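Local structure of protein F01G10.3, confirmed by transcript evidence (Caenorhabditis elegans, 3K6J) at residues A[249-254]-A[359-364]; A[348-353]-A[422-427]; A[372-375]-A[380-383]. The protein probably acts as an NAD+-dependent (3S)-3-hydroxyacyl-CoA dehydrogenase, being the dehydrogenase part of a zinc-containing multifunctional enzyme. One frame throughout, in Å; residues are numbered along the deposited sequence.

Interaction 1: A[249-254]-A[359-364]; sequences QKLMYE and INFMLY
Phe361 reaches across to helix 234-253 and meets two neighbours there, Lys250 and Leu251. Its CG lies anti to the backbone N (chi1 -168°), which sends the ring out from helix 355-375 toward the other helix. Lys250 comes at the ring's edge, with CB in the ring plane and 3.7 Å from CE2 of Phe361. The extended lysine chain then passes across the end of the ring, its CD 3.8 Å from Phe361 CZ, so the contact is made by methylenes. The ammonium end goes on to a salt bridge with Glu428 and a hydrogen bond to Gln247 OE1. Gln247 also donates through NE2 to the Phe361 carbonyl, so it serves both helices. Leu251 takes the ring corner next along: its CD2 sits 3.8 Å from CD2 of Phe361, and the leucine and the phenylalanine pass side by side, pointing opposite ways.

One residue further, Met362 meets the other methyl of the same leucine. Leu251 CD1 rests 3.8 Å from Met362 SD and just as near its CE, because the thioether bends at chi3 (-58°) and brings sulfur and methyl together against it. The leucine is thus shared, one branch to the phenyl ring and one to the thioether. Met362 also packs on Tyr244, Ser248 and Ile266.

No hydrogen bond joins the two segments directly. Their axes pass 10.9 Å apart at 144°, a wide, roughly antiparallel pairing bridged by long side chains. This is buried helix-helix packing in the helical C-terminal part that follows the Rossmann-type domain in 3-hydroxyacyl-CoA dehydrogenases.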
# COMPACT_ATOMS: atom_id res chain seq x y z
N GLN A 249 11.67 2.56 15.99
CA GLN A 249 11.45 2.66 17.41
C GLN A 249 12.76 2.61 18.21
O GLN A 249 12.92 3.38 19.16
CB GLN A 249 10.48 1.58 17.87
CG GLN A 249 9.10 1.78 17.28
CD GLN A 249 8.02 1.28 18.18
OE1 GLN A 249 7.32 0.30 17.86
NE2 GLN A 249 7.86 1.93 19.33
N LYS A 250 13.69 1.73 17.80
CA LYS A 250 14.98 1.64 18.47
C LYS A 250 15.68 3.00 18.53
O LYS A 250 16.36 3.31 19.51
CB LYS A 250 15.89 0.62 17.79
CG LYS A 250 15.61 -0.83 18.12
CD LYS A 250 16.49 -1.75 17.26
CE LYS A 250 16.07 -3.21 17.37
NZ LYS A 250 16.76 -4.03 16.32
N LEU A 251 15.48 3.81 17.49
CA LEU A 251 16.07 5.14 17.44
C LEU A 251 15.60 6.01 18.61
O LEU A 251 16.32 6.92 19.04
CB LEU A 251 15.76 5.83 16.11
CG LEU A 251 16.49 5.29 14.87
CD1 LEU A 251 15.91 5.90 13.59
CD2 LEU A 251 18.01 5.50 14.95
N MET A 252 14.40 5.72 19.10
CA MET A 252 13.82 6.47 20.20
C MET A 252 14.29 5.95 21.56
O MET A 252 14.79 6.73 22.37
CB MET A 252 12.29 6.49 20.13
CG MET A 252 11.70 7.41 19.07
SD MET A 252 9.91 7.42 19.10
CE MET A 252 9.54 5.67 18.96
N TYR A 253 14.14 4.64 21.81
CA TYR A 253 14.45 4.11 23.13
C TYR A 253 15.92 3.76 23.40
O TYR A 253 16.35 3.82 24.55
CB TYR A 253 13.50 2.98 23.58
CG TYR A 253 13.51 1.73 22.74
CD1 TYR A 253 12.48 1.48 21.83
CD2 TYR A 253 14.53 0.78 22.87
CE1 TYR A 253 12.46 0.33 21.06
CE2 TYR A 253 14.53 -0.37 22.09
CZ TYR A 253 13.48 -0.59 21.20
OH TYR A 253 13.46 -1.73 20.42
N GLU A 254 16.67 3.38 22.36
CA GLU A 254 18.09 3.06 22.52
C GLU A 254 18.98 4.27 22.27
O GLU A 254 20.06 4.39 22.87
CB GLU A 254 18.52 1.92 21.60
CG GLU A 254 18.22 0.54 22.16
CD GLU A 254 18.41 -0.54 21.13
OE1 GLU A 254 17.69 -1.56 21.19
OE2 GLU A 254 19.28 -0.37 20.23
N ILE A 359 19.33 6.71 8.48
CA ILE A 359 18.76 6.13 7.27
C ILE A 359 19.19 4.67 7.08
O ILE A 359 18.36 3.80 6.85
CB ILE A 359 19.10 6.98 6.01
CG1 ILE A 359 18.25 8.25 5.96
CG2 ILE A 359 18.94 6.18 4.71
CD1 ILE A 359 16.73 8.04 6.06
N ASN A 360 20.49 4.39 7.21
CA ASN A 360 20.98 3.02 7.09
C ASN A 360 20.37 2.08 8.11
O ASN A 360 20.01 0.95 7.79
CB ASN A 360 22.51 3.00 7.19
CG ASN A 360 23.17 3.75 6.06
OD1 ASN A 360 22.53 4.11 5.07
ND2 ASN A 360 24.47 3.98 6.19
N PHE A 361 20.26 2.56 9.34
CA PHE A 361 19.68 1.80 10.46
C PHE A 361 18.23 1.39 10.16
O PHE A 361 17.80 0.29 10.52
CB PHE A 361 19.76 2.64 11.74
CG PHE A 361 19.46 1.86 13.01
CD1 PHE A 361 20.43 1.04 13.60
CD2 PHE A 361 18.22 1.97 13.64
CE1 PHE A 361 20.16 0.33 14.79
CE2 PHE A 361 17.94 1.25 14.81
CZ PHE A 361 18.93 0.43 15.39
N MET A 362 17.50 2.28 9.50
CA MET A 362 16.11 2.00 9.10
C MET A 362 15.97 1.19 7.80
O MET A 362 15.23 0.23 7.76
CB MET A 362 15.30 3.30 8.97
CG MET A 362 14.70 3.76 10.30
SD MET A 362 14.06 5.45 10.28
CE MET A 362 15.46 6.42 9.83
N LEU A 363 16.69 1.59 6.76
CA LEU A 363 16.47 1.05 5.43
C LEU A 363 17.22 -0.24 5.10
O LEU A 363 16.67 -1.14 4.45
CB LEU A 363 16.72 2.14 4.39
CG LEU A 363 15.57 3.08 3.94
CD1 LEU A 363 14.42 3.32 4.93
CD2 LEU A 363 16.12 4.38 3.40
N TYR A 364 18.48 -0.37 5.53
CA TYR A 364 19.25 -1.57 5.22
C TYR A 364 18.59 -2.86 5.73
O TYR A 364 18.51 -3.83 4.99
CB TYR A 364 20.69 -1.45 5.76
CG TYR A 364 21.56 -0.46 5.01
CD1 TYR A 364 21.00 0.51 4.16
CD2 TYR A 364 22.94 -0.49 5.15
CE1 TYR A 364 21.81 1.42 3.48
CE2 TYR A 364 23.76 0.41 4.47
CZ TYR A 364 23.18 1.36 3.64
OH TYR A 364 24.00 2.25 2.98

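Interaction 2: A[348-353]-A[422-427]; sequences SNIQII and SSLEPK
Leu424, in the last turn of helix 412-424, lies against Asn349 and Ile350 of an irregular loop, and most of what holds them together is apolar. Its CB is 3.8 Å from the CB of Asn349 and 4.0 Å from CG1 of Ile350, so the leucine straddles the two residues. With CG anti to the carbonyl carbon (chi1 -53°), Leu424 turns its CD1 in over the loop backbone, where it comes to 3.5 Å from the Asn349 carbonyl O and close to the CA of Ile350. Ile350 lies slantwise across Leu424, meeting it through CG1. Beyond them, Ile350 CD1 reaches Glu425 CB at 3.9 Å, meeting the glutamate by its aliphatic root and at about a right angle.

The polar part is local to each segment. In the loop, Ser348 OG accepts from the backbone N of Ile350 at 3.3 Å, a rather long, bent bond that closes an ST turn ahead of the isoleucine; the same hydroxyl and the carbonyl O of Ile350 are both hydrogen-bonded to Tyr255 OH. At the helix, Glu425 is the first residue to leave helical backbone angles, and its N makes a weak bond back to Ser422 O at 3.5 Å. No hydrogen bond crosses between the segments, although Asn349 ND2 lies 3.6 Å from Leu424 O.

Of the touching residues, Ile350 is the buried one, and it also packs on Tyr431. The contact sets the C-terminal end of helix 412-424 against the loop between helices 333-341 and 355-375, with Ile352 of that loop turned onto helix 355-375.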
# COMPACT_ATOMS: atom_id res chain seq x y z
N SER A 348 23.43 0.55 23.55
CA SER A 348 23.77 0.10 22.18
C SER A 348 25.23 0.17 21.73
O SER A 348 25.88 1.22 21.76
CB SER A 348 22.84 0.69 21.11
OG SER A 348 22.99 -0.06 19.89
N ASN A 349 25.72 -0.98 21.30
CA ASN A 349 27.03 -1.13 20.69
C ASN A 349 27.09 -0.66 19.23
O ASN A 349 28.16 -0.30 18.74
CB ASN A 349 27.48 -2.59 20.79
CG ASN A 349 27.55 -3.08 22.22
OD1 ASN A 349 27.82 -2.31 23.16
ND2 ASN A 349 27.31 -4.37 22.40
N ILE A 350 25.94 -0.66 18.55
CA ILE A 350 25.87 -0.19 17.17
C ILE A 350 25.94 1.34 17.12
O ILE A 350 25.17 2.02 17.80
CB ILE A 350 24.60 -0.72 16.45
CG1 ILE A 350 24.68 -2.24 16.29
CG2 ILE A 350 24.43 -0.06 15.09
CD1 ILE A 350 23.33 -2.94 16.31
N GLN A 351 26.86 1.85 16.32
CA GLN A 351 27.12 3.29 16.22
C GLN A 351 26.12 4.03 15.30
O GLN A 351 26.00 3.69 14.12
CB GLN A 351 28.54 3.52 15.69
CG GLN A 351 29.67 3.13 16.65
CD GLN A 351 29.96 4.22 17.69
OE1 GLN A 351 29.38 4.21 18.79
NE2 GLN A 351 30.84 5.17 17.34
N ILE A 352 25.44 5.04 15.85
CA ILE A 352 24.65 6.01 15.06
C ILE A 352 25.06 7.46 15.40
O ILE A 352 24.66 8.01 16.43
CB ILE A 352 23.11 5.85 15.26
CG1 ILE A 352 22.65 4.41 15.01
CG2 ILE A 352 22.35 6.83 14.38
CD1 ILE A 352 22.76 3.94 13.57
N ILE A 353 25.83 8.08 14.51
CA ILE A 353 26.40 9.42 14.77
C ILE A 353 25.75 10.54 13.95
O ILE A 353 25.72 11.70 14.39
CB ILE A 353 27.97 9.44 14.62
CG1 ILE A 353 28.43 8.96 13.23
CG2 ILE A 353 28.63 8.57 15.71
CD1 ILE A 353 29.81 9.45 12.81
N SER A 422 25.44 -7.23 12.84
CA SER A 422 25.17 -8.55 13.39
C SER A 422 26.22 -8.92 14.41
O SER A 422 25.94 -9.67 15.34
CB SER A 422 25.14 -9.60 12.30
OG SER A 422 24.52 -10.77 12.79
N SER A 423 27.44 -8.42 14.22
CA SER A 423 28.55 -8.66 15.15
C SER A 423 28.20 -8.11 16.51
O SER A 423 28.25 -8.83 17.50
CB SER A 423 29.82 -7.97 14.67
OG SER A 423 30.36 -8.66 13.58
N LEU A 424 27.82 -6.83 16.53
CA LEU A 424 27.59 -6.13 17.78
C LEU A 424 26.29 -6.55 18.46
O LEU A 424 26.11 -6.28 19.65
CB LEU A 424 27.65 -4.61 17.55
CG LEU A 424 28.90 -4.08 16.84
CD1 LEU A 424 28.69 -2.67 16.25
CD2 LEU A 424 30.16 -4.14 17.74
N GLU A 425 25.41 -7.21 17.72
CA GLU A 425 24.08 -7.62 18.22
C GLU A 425 23.59 -8.91 17.51
O GLU A 425 22.61 -8.87 16.76
CB GLU A 425 23.09 -6.46 18.06
CG GLU A 425 21.72 -6.63 18.76
CD GLU A 425 21.58 -5.86 20.07
OE1 GLU A 425 22.54 -5.18 20.51
OE2 GLU A 425 20.48 -5.92 20.67
N PRO A 426 24.26 -10.05 17.76
CA PRO A 426 24.01 -11.31 17.04
C PRO A 426 22.67 -11.99 17.33
O PRO A 426 22.31 -12.95 16.64
CB PRO A 426 25.16 -12.22 17.49
CG PRO A 426 26.07 -11.37 18.29
CD PRO A 426 25.26 -10.24 18.82
N LYS A 427 21.93 -11.48 18.33
CA LYS A 427 20.59 -11.99 18.68
C LYS A 427 19.44 -11.41 17.81
O LYS A 427 18.40 -12.06 17.62
CB LYS A 427 20.28 -11.78 20.17
CG LYS A 427 21.14 -12.62 21.13
CD LYS A 427 20.32 -13.12 22.31
CE LYS A 427 21.08 -14.17 23.12
NZ LYS A 427 20.14 -15.20 23.68

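Interaction 3: A[372-375]-A[380-383]; sequences RCIE and SNES. With PO4 (phosphate ion), chain C.
Ile374 packs against Ser380 and Asn381 at the start of a helix whose N-terminal end carries a phosphate ion. The anion, probably from the crystallisation liquor, accepts from Ser380 N at O2 (2.9 Å, 141°) and from Ser383 OG at O3, where the modelled 2.5 Å is doubtfully short; Gly230 N is a further donor. Ser380 is also the N-cap: its OG accepts from Ser383 N at 3.0 Å.

Across the contact there is only van der Waals packing, an aliphatic side chain against an amide and the backbone of the helix start. Ile374 CD1 lies 3.9 Å from Asn381 ND2 and equally near Asn381 CA, while its CG1 sits 4.1 Å from Ser380 O. CG2, placed anti to the backbone N, approaches Asn381 N and CB, so both branches of the isoleucine straddle one residue of the new helix. Cutting Ile374 back to an alanine removes both branches and would probably leave a gap beside Asn381, with less to hold the helix start against the end of helix 355-375.

On another side of the earlier helix, Arg372 NH1 makes a weak, long salt bridge to Glu375 OE2. The phosphate's donors, backbone N-H groups of Ser380 and Gly230 and the Ser383 hydroxyl, are neutral, and they hold the anion at a helix start, where the helix dipole is likely to favour negative charge.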
# COMPACT_ATOMS: atom_id res chain seq x y z
N ARG A 372 14.77 -11.72 2.18
CA ARG A 372 14.20 -12.80 2.97
C ARG A 372 12.85 -13.27 2.37
O ARG A 372 12.64 -14.48 2.22
CB ARG A 372 14.04 -12.31 4.40
CG ARG A 372 14.22 -13.35 5.46
CD ARG A 372 15.62 -13.88 5.45
NE ARG A 372 16.39 -13.48 6.61
CZ ARG A 372 17.59 -14.00 6.90
NH1 ARG A 372 18.13 -14.92 6.10
NH2 ARG A 372 18.25 -13.59 7.97
N CYS A 373 11.95 -12.34 2.04
CA CYS A 373 10.68 -12.68 1.35
C CYS A 373 10.89 -13.30 -0.02
O CYS A 373 10.20 -14.25 -0.39
CB CYS A 373 9.77 -11.46 1.18
SG CYS A 373 9.16 -10.80 2.69
N ILE A 374 11.82 -12.73 -0.79
CA ILE A 374 12.16 -13.33 -2.08
C ILE A 374 12.59 -14.82 -1.92
O ILE A 374 11.97 -15.72 -2.50
CB ILE A 374 13.22 -12.51 -2.84
CG1 ILE A 374 12.66 -11.14 -3.23
CG2 ILE A 374 13.67 -13.26 -4.09
CD1 ILE A 374 13.74 -10.13 -3.55
N GLU A 375 13.62 -15.09 -1.11
CA GLU A 375 14.16 -16.46 -1.01
C GLU A 375 13.16 -17.49 -0.42
O GLU A 375 13.31 -18.69 -0.63
CB GLU A 375 15.48 -16.50 -0.24
CG GLU A 375 15.34 -16.29 1.27
CD GLU A 375 16.68 -16.32 2.02
OE1 GLU A 375 17.76 -16.37 1.36
OE2 GLU A 375 16.64 -16.28 3.28
N SER A 380 8.37 -12.91 -5.96
CA SER A 380 9.46 -13.01 -6.89
C SER A 380 10.40 -11.77 -6.81
O SER A 380 10.02 -10.69 -6.32
CB SER A 380 8.90 -13.17 -8.31
OG SER A 380 8.66 -11.90 -8.88
N ASN A 381 11.63 -11.95 -7.28
CA ASN A 381 12.60 -10.89 -7.22
C ASN A 381 12.11 -9.68 -8.05
O ASN A 381 12.16 -8.55 -7.59
CB ASN A 381 13.97 -11.43 -7.65
CG ASN A 381 15.00 -10.35 -7.83
OD1 ASN A 381 15.07 -9.72 -8.89
ND2 ASN A 381 15.82 -10.12 -6.81
N GLU A 382 11.59 -9.96 -9.24
CA GLU A 382 11.11 -8.93 -10.15
C GLU A 382 9.89 -8.17 -9.61
O GLU A 382 9.79 -6.94 -9.79
CB GLU A 382 10.77 -9.54 -11.53
CG GLU A 382 11.97 -10.10 -12.31
CD GLU A 382 12.62 -11.33 -11.63
OE1 GLU A 382 13.86 -11.39 -11.61
OE2 GLU A 382 11.89 -12.20 -11.09
N SER A 383 8.96 -8.89 -8.99
CA SER A 383 7.76 -8.27 -8.44
C SER A 383 8.11 -7.33 -7.31
O SER A 383 7.70 -6.18 -7.31
CB SER A 383 6.76 -9.32 -7.93
OG SER A 383 6.06 -9.88 -9.01
P PO4 C . 4.79 -13.06 -7.92
O1 PO4 C . 5.42 -13.37 -9.26
O2 PO4 C . 5.67 -13.53 -6.79
O3 PO4 C . 4.68 -11.56 -7.76
O4 PO4 C . 3.42 -13.70 -7.89

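In the fold
Interaction 1 is the buried one, four side chains packed between helices 234-253 and 355-375. Interaction 2 is only partly buried and interaction 3 lies at the surface. Interactions 1 and 2 adjoin, their centres 11 Å apart: Phe361 CD1 touches Ile352 CD1 at 3.7 Å, and their segments alternate along the chain. Interactions 1 and 3 both use helix 355-375, near opposite ends of it, without touching; interaction 3 is nested in the loop that interaction 2 closes. None has a direct hydrogen bond across its segments. Ring, thioether, leucine and lysine methylenes pack in the buried contact, whereas toward the surface a helix end meets a loop and a helix start binds phosphate.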